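Local atomic coordinates of kinesin-like protein KAR3 (Saccharomyces cerevisiae, PDB entry 1F9V), a protein that probably couples ATP hydrolysis to force production along microtubules, as a motor protein of the kinesin family. Residues G108-T113 with L240-L245; E143-L148 with N295-Y300; E172-T177 with S305-S310; S248-V253 with N266-L271. The protein carries 2 engineered substitutions. One frame throughout, in Å; residues are numbered along the deposited sequence.

Contact 1: G108-T113 with L240-L245; sequences GIIPST and LNLVDL
Ile110 and Leu242 mark the closest backbone approach, with their CA atoms 6.9 Å apart, where the first turn of helix 109-124 lies on the C-terminal half of strand 235-244. The short axes of helix 109-113 and strand 240-244 pass at 10.0 Å and run nearly antiparallel, at 157°. This is the helix-on-sheet layer of a P-loop NTPase core, and strand 235-244 pairs in parallel with strand 86-91, which leads into the P-loop.

Leu242 carries most of the contact. Its CD1 lies 3.5 Å from Ile110 CG1, and its CB lies 3.8 Å from the same atom, so the isoleucine is gripped by one branch and the stem of the leucine as the two side chains slide past each other in opposite directions. CD1 also meets Thr113 tip to tip, 4.2 Å from Thr113 OG1. On the other branch of the threonine, CG2 faces Leu240 CD2 at 4.2 Å. With chi1 at -71°, Thr113 sets OG1 beside its own backbone N, where it donates a short 2.6 Å bond to Ile109 O. That oxygen also accepts from Thr113 N, and the two donors reach it from opposite faces of the carbonyl plane.

Helix 98-103 packs against both Ile110 and Leu242, while Asp244 OD2 bonds Thr99 of the ADP pocket at the strand's far end. The contact itself is buried and chiefly carbon on carbon: the one hydroxyl in it merely touches Leu242 CD1 through its oxygen, while its proton goes back to Ile109 O, so a buried polar group is satisfied within its own helix.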
loop_
_atom_site.group_PDB
_atom_site.type_symbol
_atom_site.label_atom_id
_atom_site.label_comp_id
_atom_site.label_asym_id
_atom_site.label_seq_id
_atom_site.Cartn_x
_atom_site.Cartn_y
_atom_site.Cartn_z
ATOM N N GLY A 108 8.454 -6.266 -8.090
ATOM C CA GLY A 108 7.616 -5.521 -7.168
ATOM C C GLY A 108 6.551 -4.661 -7.803
ATOM O O GLY A 108 6.604 -4.351 -8.988
ATOM N N ILE A 109 5.571 -4.265 -7.003
ATOM C CA ILE A 109 4.505 -3.430 -7.514
ATOM C C ILE A 109 5.063 -2.105 -8.055
ATOM O O ILE A 109 4.561 -1.584 -9.047
ATOM C CB ILE A 109 3.438 -3.171 -6.420
ATOM C CG1 ILE A 109 2.557 -4.424 -6.273
ATOM C CG2 ILE A 109 2.593 -1.948 -6.774
ATOM C CD1 ILE A 109 1.455 -4.312 -5.242
ATOM N N ILE A 110 6.102 -1.573 -7.423
ATOM C CA ILE A 110 6.663 -0.310 -7.900
ATOM C C ILE A 110 7.336 -0.467 -9.275
ATOM O O ILE A 110 6.968 0.231 -10.220
ATOM C CB ILE A 110 7.629 0.309 -6.850
ATOM C CG1 ILE A 110 6.805 0.839 -5.663
ATOM C CG2 ILE A 110 8.437 1.463 -7.471
ATOM C CD1 ILE A 110 7.600 1.103 -4.405
ATOM N N PRO A 111 8.335 -1.363 -9.407
ATOM C CA PRO A 111 8.944 -1.493 -10.741
ATOM C C PRO A 111 7.930 -1.923 -11.803
ATOM O O PRO A 111 7.979 -1.457 -12.941
ATOM C CB PRO A 111 10.052 -2.529 -10.550
ATOM C CG PRO A 111 9.798 -3.162 -9.240
ATOM C CD PRO A 111 8.985 -2.224 -8.409
ATOM N N SER A 112 6.999 -2.800 -11.431
ATOM C CA SER A 112 5.970 -3.267 -12.361
ATOM C C SER A 112 5.059 -2.124 -12.807
ATOM O O SER A 112 4.662 -2.042 -13.971
ATOM C CB SER A 112 5.103 -4.356 -11.706
ATOM O OG SER A 112 5.815 -5.571 -11.558
ATOM N N THR A 113 4.711 -1.258 -11.859
ATOM C CA THR A 113 3.841 -0.120 -12.132
ATOM C C THR A 113 4.494 0.814 -13.146
ATOM O O THR A 113 3.854 1.257 -14.094
ATOM C CB THR A 113 3.530 0.655 -10.821
ATOM O OG1 THR A 113 2.648 -0.132 -10.004
ATOM C CG2 THR A 113 2.864 1.993 -11.121
ATOM N N LEU A 240 0.255 8.624 -8.211
ATOM C CA LEU A 240 0.250 7.297 -7.611
ATOM C C LEU A 240 1.134 7.343 -6.385
ATOM O O LEU A 240 2.261 7.841 -6.437
ATOM C CB LEU A 240 0.797 6.252 -8.583
ATOM C CG LEU A 240 -0.003 6.099 -9.870
ATOM C CD1 LEU A 240 0.774 6.761 -11.004
ATOM C CD2 LEU A 240 -0.270 4.618 -10.154
ATOM N N ASN A 241 0.614 6.831 -5.274
ATOM C CA ASN A 241 1.362 6.794 -4.030
ATOM C C ASN A 241 1.457 5.332 -3.630
ATOM O O ASN A 241 0.466 4.728 -3.220
ATOM C CB ASN A 241 0.634 7.613 -2.964
ATOM C CG ASN A 241 0.286 9.005 -3.452
ATOM O OD1 ASN A 241 1.104 9.922 -3.360
ATOM N ND2 ASN A 241 -0.918 9.166 -3.991
ATOM N N LEU A 242 2.653 4.775 -3.786
ATOM C CA LEU A 242 2.925 3.367 -3.481
ATOM C C LEU A 242 3.645 3.303 -2.137
ATOM O O LEU A 242 4.825 3.636 -2.025
ATOM C CB LEU A 242 3.756 2.764 -4.623
ATOM C CG LEU A 242 3.200 3.135 -6.011
ATOM C CD1 LEU A 242 4.036 2.498 -7.105
ATOM C CD2 LEU A 242 1.747 2.689 -6.124
ATOM N N VAL A 243 2.917 2.843 -1.122
ATOM C CA VAL A 243 3.408 2.812 0.250
ATOM C C VAL A 243 3.739 1.461 0.864
ATOM O O VAL A 243 2.941 0.527 0.811
ATOM C CB VAL A 243 2.378 3.508 1.191
ATOM C CG1 VAL A 243 2.970 3.720 2.585
ATOM C CG2 VAL A 243 1.926 4.833 0.582
ATOM N N ASP A 244 4.917 1.399 1.478
ATOM C CA ASP A 244 5.416 0.223 2.184
ATOM C C ASP A 244 5.375 0.689 3.646
ATOM O O ASP A 244 6.302 1.336 4.140
ATOM C CB ASP A 244 6.845 -0.065 1.720
ATOM C CG ASP A 244 7.462 -1.269 2.397
ATOM O OD1 ASP A 244 6.823 -1.867 3.290
ATOM O OD2 ASP A 244 8.604 -1.611 2.024
ATOM N N LEU A 245 4.277 0.383 4.325
ATOM C CA LEU A 245 4.079 0.824 5.701
ATOM C C LEU A 245 5.025 0.248 6.744
ATOM O O LEU A 245 5.685 -0.764 6.524
ATOM C CB LEU A 245 2.636 0.532 6.135
ATOM C CG LEU A 245 1.510 1.231 5.367
ATOM C CD1 LEU A 245 0.171 0.579 5.701
ATOM C CD2 LEU A 245 1.478 2.712 5.728
#

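Contact 2: E143-L148 with N295-Y300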
loop_
_atom_site.group_PDB
_atom_site.type_symbol
_atom_site.label_atom_id
_atom_site.label_comp_id
_atom_site.label_asym_id
_atom_site.label_seq_id
_atom_site.Cartn_x
_atom_site.Cartn_y
_atom_site.Cartn_z
ATOM N N GLU A 143 6.735 10.474 12.465
ATOM C CA GLU A 143 5.918 11.559 11.926
ATOM C C GLU A 143 6.690 12.691 11.243
ATOM O O GLU A 143 6.156 13.788 11.057
ATOM C CB GLU A 143 5.003 12.120 13.028
ATOM C CG GLU A 143 3.953 11.118 13.539
ATOM C CD GLU A 143 3.022 10.599 12.441
ATOM O OE1 GLU A 143 1.940 11.194 12.240
ATOM O OE2 GLU A 143 3.367 9.594 11.778
ATOM N N ASN A 144 7.936 12.419 10.863
ATOM C CA ASN A 144 8.771 13.396 10.168
ATOM C C ASN A 144 9.063 12.870 8.766
ATOM O O ASN A 144 9.324 11.684 8.588
ATOM C CB ASN A 144 10.099 13.603 10.896
ATOM C CG ASN A 144 9.936 14.315 12.225
ATOM O OD1 ASN A 144 10.600 13.981 13.203
ATOM N ND2 ASN A 144 9.051 15.298 12.265
ATOM N N ILE A 145 9.021 13.756 7.775
ATOM C CA ILE A 145 9.291 13.370 6.398
ATOM C C ILE A 145 10.787 13.436 6.128
ATOM O O ILE A 145 11.461 14.387 6.530
ATOM C CB ILE A 145 8.558 14.305 5.404
ATOM C CG1 ILE A 145 7.052 14.033 5.455
ATOM C CG2 ILE A 145 9.104 14.105 3.985
ATOM C CD1 ILE A 145 6.206 15.030 4.668
ATOM N N VAL A 146 11.301 12.409 5.459
ATOM C CA VAL A 146 12.706 12.330 5.092
ATOM C C VAL A 146 12.770 12.071 3.588
ATOM O O VAL A 146 12.035 11.238 3.066
ATOM C CB VAL A 146 13.432 11.175 5.828
ATOM C CG1 VAL A 146 14.842 11.018 5.287
ATOM C CG2 VAL A 146 13.471 11.449 7.319
ATOM N N ASP A 147 13.636 12.803 2.899
ATOM C CA ASP A 147 13.803 12.657 1.461
ATOM C C ASP A 147 14.863 11.582 1.226
ATOM O O ASP A 147 16.038 11.785 1.533
ATOM C CB ASP A 147 14.250 13.996 0.864
ATOM C CG ASP A 147 14.492 13.929 -0.633
ATOM O OD1 ASP A 147 14.184 12.893 -1.261
ATOM O OD2 ASP A 147 14.997 14.932 -1.187
ATOM N N LEU A 148 14.441 10.438 0.691
ATOM C CA LEU A 148 15.357 9.323 0.445
ATOM C C LEU A 148 16.251 9.546 -0.764
ATOM O O LEU A 148 17.260 8.857 -0.932
ATOM C CB LEU A 148 14.569 8.015 0.268
ATOM C CG LEU A 148 13.619 7.601 1.399
ATOM C CD1 LEU A 148 12.919 6.290 1.047
ATOM C CD2 LEU A 148 14.398 7.451 2.692
ATOM N N ASN A 295 -4.812 13.924 11.650
ATOM C CA ASN A 295 -4.292 13.234 12.826
ATOM C C ASN A 295 -2.986 12.475 12.619
ATOM O O ASN A 295 -2.412 11.961 13.574
ATOM C CB ASN A 295 -5.355 12.294 13.399
ATOM C CG ASN A 295 -6.403 13.034 14.211
ATOM O OD1 ASN A 295 -7.202 12.420 14.918
ATOM N ND2 ASN A 295 -6.403 14.362 14.115
ATOM N N SER A 296 -2.513 12.388 11.382
ATOM C CA SER A 296 -1.246 11.716 11.126
ATOM C C SER A 296 -0.590 12.327 9.892
ATOM O O SER A 296 -1.266 12.861 9.009
ATOM C CB SER A 296 -1.440 10.202 10.949
ATOM O OG SER A 296 -1.821 9.872 9.628
ATOM N N LYS A 297 0.731 12.256 9.844
ATOM C CA LYS A 297 1.475 12.825 8.733
ATOM C C LYS A 297 1.130 12.134 7.416
ATOM O O LYS A 297 0.913 12.793 6.406
ATOM C CB LYS A 297 2.980 12.719 9.005
ATOM C CG LYS A 297 3.847 13.464 8.014
ATOM C CD LYS A 297 3.581 14.961 8.065
ATOM C CE LYS A 297 4.639 15.666 8.878
ATOM N NZ LYS A 297 4.581 17.142 8.698
ATOM N N LEU A 298 1.058 10.807 7.433
ATOM C CA LEU A 298 0.753 10.054 6.219
ATOM C C LEU A 298 -0.610 10.362 5.617
ATOM O O LEU A 298 -0.713 10.588 4.415
ATOM C CB LEU A 298 0.841 8.550 6.488
ATOM C CG LEU A 298 0.562 7.649 5.274
ATOM C CD1 LEU A 298 1.696 7.760 4.261
ATOM C CD2 LEU A 298 0.402 6.205 5.749
ATOM N N THR A 299 -1.658 10.359 6.438
ATOM C CA THR A 299 -2.994 10.628 5.925
ATOM C C THR A 299 -3.145 12.089 5.508
ATOM O O THR A 299 -3.858 12.396 4.554
ATOM C CB THR A 299 -4.108 10.259 6.955
ATOM O OG1 THR A 299 -3.860 10.912 8.208
ATOM C CG2 THR A 299 -4.145 8.744 7.178
ATOM N N TYR A 300 -2.469 12.986 6.221
ATOM C CA TYR A 300 -2.545 14.402 5.881
ATOM C C TYR A 300 -1.865 14.634 4.534
ATOM O O TYR A 300 -2.396 15.321 3.662
ATOM C CB TYR A 300 -1.872 15.236 6.965
ATOM C CG TYR A 300 -1.970 16.717 6.708
ATOM C CD1 TYR A 300 -3.203 17.325 6.475
ATOM C CD2 TYR A 300 -0.825 17.505 6.665
ATOM C CE1 TYR A 300 -3.288 18.700 6.193
ATOM C CE2 TYR A 300 -0.898 18.869 6.387
ATOM C CZ TYR A 300 -2.126 19.455 6.152
ATOM O OH TYR A 300 -2.184 20.795 5.843
HETATM O O HOH W 1 1.977 9.001 9.545
HETATM O O HOH W 2 -0.047 9.655 14.079
#
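Glu143, in the tight turn of the beta hairpin formed by strands 130-141 and 144-147, holds its carboxylate against the first turn of helix 297-306, where Ser296 is the N-cap residue. From CB, CG leaves beside the backbone N (chi1 -65°), and a single bend at chi2, -59°, turns the chain toward the helix. CG passes Asn266 OD1 of helix 258-281 on the way. CD then settles 4.0 Å from Lys297 CB. At the tip the two oxygens divide the work. OE1 accepts from Lys297 N at 2.9 Å in a nearly straight bond (167°), the donor coming from above the carboxylate plane, and it also lies 3.4 Å from Ser296 CA. OE2 accepts a hydrogen bond from water 1 at 2.7 Å, and that water in turn accepts from Leu298 N. Two successive amides at the helix start thus see the anion, one directly and one through water, which should suit the positive end of the helix dipole.

Lys297 runs back past Glu143 in the opposite direction, crossing Ile145 at about a right angle. Its bends at chi2 and chi3 bring CE to 3.3 Å from Glu143 O.

Contact 3: E172-T177 with S305-S310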
loop_
_atom_site.group_PDB
_atom_site.type_symbol
_atom_site.label_atom_id
_atom_site.label_comp_id
_atom_site.label_asym_id
_atom_site.label_seq_id
_atom_site.Cartn_x
_atom_site.Cartn_y
_atom_site.Cartn_z
ATOM N N GLU A 172 -6.707 24.448 -4.929
ATOM C CA GLU A 172 -7.189 24.775 -6.264
ATOM C C GLU A 172 -7.158 23.559 -7.178
ATOM O O GLU A 172 -8.196 23.109 -7.666
ATOM C CB GLU A 172 -6.336 25.901 -6.867
ATOM C CG GLU A 172 -6.131 25.811 -8.376
ATOM C CD GLU A 172 -7.007 26.785 -9.140
ATOM O OE1 GLU A 172 -7.676 26.361 -10.108
ATOM O OE2 GLU A 172 -7.028 27.977 -8.769
ATOM N N THR A 173 -5.959 23.032 -7.399
ATOM C CA THR A 173 -5.767 21.881 -8.269
ATOM C C THR A 173 -5.912 20.555 -7.523
ATOM O O THR A 173 -5.812 19.483 -8.125
ATOM C CB THR A 173 -4.378 21.925 -8.901
ATOM O OG1 THR A 173 -3.401 22.109 -7.872
ATOM C CG2 THR A 173 -4.278 23.076 -9.880
ATOM N N LYS A 174 -6.154 20.638 -6.217
ATOM C CA LYS A 174 -6.293 19.457 -5.375
ATOM C C LYS A 174 -5.047 18.570 -5.480
ATOM O O LYS A 174 -5.139 17.344 -5.603
ATOM C CB LYS A 174 -7.547 18.670 -5.763
ATOM C CG LYS A 174 -8.809 19.149 -5.055
ATOM C CD LYS A 174 -9.807 18.009 -4.871
ATOM C CE LYS A 174 -9.861 17.538 -3.415
ATOM N NZ LYS A 174 -10.092 16.061 -3.263
ATOM N N THR A 175 -3.881 19.209 -5.441
ATOM C CA THR A 175 -2.614 18.500 -5.503
ATOM C C THR A 175 -1.771 18.885 -4.297
ATOM O O THR A 175 -2.039 19.885 -3.624
ATOM C CB THR A 175 -1.831 18.807 -6.799
ATOM O OG1 THR A 175 -1.537 20.209 -6.869
ATOM C CG2 THR A 175 -2.642 18.391 -8.013
ATOM N N THR A 176 -0.748 18.085 -4.033
ATOM C CA THR A 176 0.108 18.291 -2.881
ATOM C C THR A 176 1.568 18.129 -3.247
ATOM O O THR A 176 1.919 17.260 -4.046
ATOM C CB THR A 176 -0.233 17.252 -1.786
ATOM O OG1 THR A 176 -1.620 17.360 -1.455
ATOM C CG2 THR A 176 0.624 17.458 -0.541
ATOM N N THR A 177 2.412 18.973 -2.664
ATOM C CA THR A 177 3.847 18.903 -2.884
ATOM C C THR A 177 4.493 19.069 -1.521
ATOM O O THR A 177 3.834 19.484 -0.563
ATOM C CB THR A 177 4.357 20.026 -3.827
ATOM O OG1 THR A 177 4.201 21.300 -3.194
ATOM C CG2 THR A 177 3.582 20.020 -5.127
ATOM N N SER A 305 -5.255 12.246 -2.531
ATOM C CA SER A 305 -5.161 10.986 -3.262
ATOM C C SER A 305 -6.034 9.926 -2.592
ATOM O O SER A 305 -6.093 8.780 -3.041
ATOM C CB SER A 305 -3.705 10.507 -3.323
ATOM O OG SER A 305 -2.975 11.206 -4.322
ATOM N N LEU A 306 -6.716 10.322 -1.521
ATOM C CA LEU A 306 -7.589 9.416 -0.782
ATOM C C LEU A 306 -9.045 9.832 -0.929
ATOM O O LEU A 306 -9.951 9.082 -0.592
ATOM C CB LEU A 306 -7.211 9.423 0.701
ATOM C CG LEU A 306 -5.907 8.717 1.083
ATOM C CD1 LEU A 306 -5.572 8.977 2.539
ATOM C CD2 LEU A 306 -6.058 7.220 0.836
ATOM N N THR A 307 -9.267 11.034 -1.441
ATOM C CA THR A 307 -10.616 11.547 -1.600
ATOM C C THR A 307 -10.991 11.740 -3.055
ATOM O O THR A 307 -10.189 11.488 -3.950
ATOM C CB THR A 307 -10.778 12.882 -0.855
ATOM O OG1 THR A 307 -9.743 13.787 -1.257
ATOM C CG2 THR A 307 -10.685 12.656 0.650
ATOM N N GLY A 308 -12.215 12.196 -3.292
ATOM C CA GLY A 308 -12.665 12.393 -4.656
ATOM C C GLY A 308 -12.934 11.042 -5.295
ATOM O O GLY A 308 -13.535 10.156 -4.677
ATOM N N ASP A 309 -12.493 10.872 -6.533
ATOM C CA ASP A 309 -12.695 9.606 -7.230
ATOM C C ASP A 309 -11.402 8.800 -7.181
ATOM O O ASP A 309 -11.206 7.871 -7.965
ATOM C CB ASP A 309 -13.095 9.858 -8.682
ATOM C CG ASP A 309 -12.330 11.009 -9.299
ATOM O OD1 ASP A 309 -12.868 11.636 -10.237
ATOM O OD2 ASP A 309 -11.197 11.285 -8.842
ATOM N N SER A 310 -10.521 9.173 -6.258
ATOM C CA SER A 310 -9.251 8.483 -6.095
ATOM C C SER A 310 -9.539 7.005 -5.814
ATOM O O SER A 310 -10.584 6.662 -5.249
ATOM C CB SER A 310 -8.465 9.095 -4.929
ATOM O OG SER A 310 -8.059 10.422 -5.226
HETATM O O HOH W 3 -8.757 14.384 -5.148
#
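Lys174, in the G1 beta bulge that closes the small hairpin of strands 167-170 and 175-178, reaches across to Thr307, the first residue of a type II' turn running to Ser310 just after helix 297-306. In the bulge, Lys174 and Thr175 both face Asp170; the lysine has a left-handed backbone conformation, and its CB points toward the turn. The chain touches Tyr304 of the helix and crosses Thr307 at about a right angle. Bends at chi3 and chi4 deliver the ammonium, and NZ donates to Thr307 OG1 at 3.1 Å.

That hydroxyl spends its own proton on Gln303 O, a turn back in the helix, which leaves its oxygen to accept from the lysine. NZ gives a second bond, 2.9 Å, to water 3, which in turn makes a weak one to Thr307 O. The ammonium therefore bridges hairpin and turn both directly and by water, in a surface contact of just 69 Å². Gly308 takes the positive-phi position of the turn. Within it, Thr307 O accepts twice from one residue: Ser310 N at 3.3 Å, and Ser310 OG at 2.7 Å, nearly along the C=O axis at 160°.

Contact 4: S248-V253 with N266-L271; sequences SERINV and NINKSL
Ser248 and Leu271 make the closer of the van der Waals contacts between the loop after strand 235-244 and helix 258-281. Leu271 CD1 rests 3.6 Å from Ser248 CA and 3.8 Å from Ser248 CB, so the leucine tip covers the backbone and stem of the serine. At the other end of the loop, a methyl of Val253 touches the Asn268 amide loosely, CG2 to Asn268 ND2 4.4 Å, in a more exposed place.

Water carries the clear polar link. Water 4 donates to Asn268 OD1 at 2.7 Å and to Glu249 O at 3.1 Å, and accepts from Ile251 N at 2.8 Å. The side-chain amide oxygen of Asn268 is thereby coupled to two backbone groups of an irregular loop. A torsion chi1 of -76° swings the Asn268 amide toward the loop for this.

A charged group lies over the same water. The Arg250 guanidinium has water 4 above one face, near its rim, and NH2 stands 3.3 Å from Asn268 OD1, with the guanidinium and amide planes 31° apart.

Sequence and position make 248-253 part of the switch II region of kinesins, with 258-281 its helix. Tyr91 of strand 86-91 packs on both Ser248 and Leu271, Glu249 OE2 bonds Thr94 of the ADP pocket, and on the helix 325-338 side Ser331 touches Ser248 while Glu327 accepts from Arg250 N.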
loop_
_atom_site.group_PDB
_atom_site.type_symbol
_atom_site.label_atom_id
_atom_site.label_comp_id
_atom_site.label_asym_id
_atom_site.label_seq_id
_atom_site.Cartn_x
_atom_site.Cartn_y
_atom_site.Cartn_z
ATOM N N SER A 248 3.337 -3.610 11.378
ATOM C CA SER A 248 2.166 -3.482 12.241
ATOM C C SER A 248 2.182 -4.326 13.517
ATOM O O SER A 248 1.211 -4.302 14.273
ATOM C CB SER A 248 0.912 -3.847 11.450
ATOM O OG SER A 248 1.015 -5.183 10.971
ATOM N N GLU A 249 3.265 -5.066 13.757
ATOM C CA GLU A 249 3.344 -5.933 14.937
ATOM C C GLU A 249 3.023 -5.201 16.232
ATOM O O GLU A 249 3.512 -4.098 16.469
ATOM C CB GLU A 249 4.721 -6.597 15.046
ATOM C CG GLU A 249 5.892 -5.641 15.041
ATOM C CD GLU A 249 6.455 -5.418 13.646
ATOM O OE1 GLU A 249 5.697 -5.556 12.656
ATOM O OE2 GLU A 249 7.658 -5.100 13.544
ATOM N N ARG A 250 2.195 -5.832 17.062
ATOM C CA ARG A 250 1.783 -5.257 18.333
ATOM C C ARG A 250 2.892 -5.323 19.372
ATOM O O ARG A 250 3.295 -6.406 19.798
ATOM C CB ARG A 250 0.543 -5.983 18.865
ATOM C CG ARG A 250 0.005 -5.408 20.168
ATOM C CD ARG A 250 -1.351 -4.756 19.957
ATOM N NE ARG A 250 -1.257 -3.314 19.723
ATOM C CZ ARG A 250 -0.956 -2.756 18.550
ATOM N NH1 ARG A 250 -0.711 -3.516 17.490
ATOM N NH2 ARG A 250 -0.912 -1.435 18.437
ATOM N N ILE A 251 3.382 -4.153 19.769
ATOM C CA ILE A 251 4.435 -4.042 20.771
ATOM C C ILE A 251 3.802 -3.471 22.034
ATOM O O ILE A 251 3.145 -2.433 21.987
ATOM C CB ILE A 251 5.552 -3.082 20.308
ATOM C CG1 ILE A 251 6.016 -3.467 18.901
ATOM C CG2 ILE A 251 6.714 -3.113 21.297
ATOM C CD1 ILE A 251 6.878 -4.711 18.854
ATOM N N ASN A 252 3.984 -4.153 23.160
ATOM C CA ASN A 252 3.421 -3.685 24.420
ATOM C C ASN A 252 4.059 -2.344 24.799
ATOM O O ASN A 252 5.207 -2.293 25.242
ATOM C CB ASN A 252 3.668 -4.719 25.519
ATOM C CG ASN A 252 2.911 -4.408 26.787
ATOM O OD1 ASN A 252 2.653 -3.245 27.102
ATOM N ND2 ASN A 252 2.550 -5.448 27.528
ATOM N N VAL A 253 3.308 -1.262 24.619
ATOM C CA VAL A 253 3.811 0.073 24.921
ATOM C C VAL A 253 4.264 0.217 26.368
ATOM O O VAL A 253 5.076 1.086 26.691
ATOM C CB VAL A 253 2.748 1.155 24.607
ATOM C CG1 VAL A 253 2.186 1.734 25.894
ATOM C CG2 VAL A 253 3.372 2.255 23.748
ATOM N N ASN A 266 4.348 6.303 17.821
ATOM C CA ASN A 266 4.103 6.933 16.526
ATOM C C ASN A 266 3.585 5.944 15.479
ATOM O O ASN A 266 2.716 6.283 14.671
ATOM C CB ASN A 266 5.382 7.614 16.025
ATOM C CG ASN A 266 5.617 8.964 16.688
ATOM O OD1 ASN A 266 4.687 9.757 16.848
ATOM N ND2 ASN A 266 6.858 9.226 17.079
ATOM N N ILE A 267 4.117 4.726 15.489
ATOM C CA ILE A 267 3.668 3.712 14.539
ATOM C C ILE A 267 2.232 3.325 14.890
ATOM O O ILE A 267 1.374 3.244 14.016
ATOM C CB ILE A 267 4.575 2.457 14.587
ATOM C CG1 ILE A 267 5.958 2.804 14.031
ATOM C CG2 ILE A 267 3.942 1.315 13.794
ATOM C CD1 ILE A 267 7.035 1.800 14.389
ATOM N N ASN A 268 1.973 3.114 16.177
ATOM C CA ASN A 268 0.639 2.745 16.636
ATOM C C ASN A 268 -0.379 3.802 16.220
ATOM O O ASN A 268 -1.416 3.488 15.635
ATOM C CB ASN A 268 0.613 2.611 18.159
ATOM C CG ASN A 268 1.264 1.331 18.652
ATOM O OD1 ASN A 268 1.705 0.492 17.865
ATOM N ND2 ASN A 268 1.326 1.176 19.969
ATOM N N LYS A 269 -0.079 5.059 16.528
ATOM C CA LYS A 269 -0.981 6.157 16.198
ATOM C C LYS A 269 -1.192 6.302 14.693
ATOM O O LYS A 269 -2.321 6.477 14.224
ATOM C CB LYS A 269 -0.433 7.471 16.763
ATOM C CG LYS A 269 -1.311 8.102 17.820
ATOM C CD LYS A 269 -1.302 7.286 19.103
ATOM C CE LYS A 269 -0.054 7.561 19.928
ATOM N NZ LYS A 269 0.445 6.322 20.582
ATOM N N SER A 270 -0.098 6.232 13.944
ATOM C CA SER A 270 -0.148 6.376 12.497
ATOM C C SER A 270 -0.973 5.271 11.834
ATOM O O SER A 270 -1.828 5.548 10.996
ATOM C CB SER A 270 1.279 6.397 11.926
ATOM O OG SER A 270 1.255 6.601 10.526
ATOM N N LEU A 271 -0.723 4.019 12.211
ATOM C CA LEU A 271 -1.469 2.910 11.619
ATOM C C LEU A 271 -2.932 2.940 12.049
ATOM O O LEU A 271 -3.827 2.647 11.256
ATOM C CB LEU A 271 -0.822 1.572 11.992
ATOM C CG LEU A 271 0.541 1.316 11.332
ATOM C CD1 LEU A 271 1.049 -0.066 11.745
ATOM C CD2 LEU A 271 0.430 1.421 9.805
HETATM O O HOH W 4 2.104 -2.107 18.443
#

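Contact 1 is the buried one, mostly apolar, its centre about 7 Å from the centre of the chain; contacts 2 and 4 are partly buried, and contact 3 lies at the surface. The three less buried contacts are the ones with polar links: a direct carboxylate-to-amide bond in contact 2, an ammonium-to-hydroxyl bond in contact 3, a water bridge in contact 4. Contacts 2 and 3 hold the two ends of helix 297-306, one at its start and one just past its end. Leu245 of contact 1 packs on Leu298 of contact 2 and Leu271 of contact 4, while Glu143 touches Asn266 and Ser270. Contacts 3 and 4 remain about 10 Å apart at their nearest atoms.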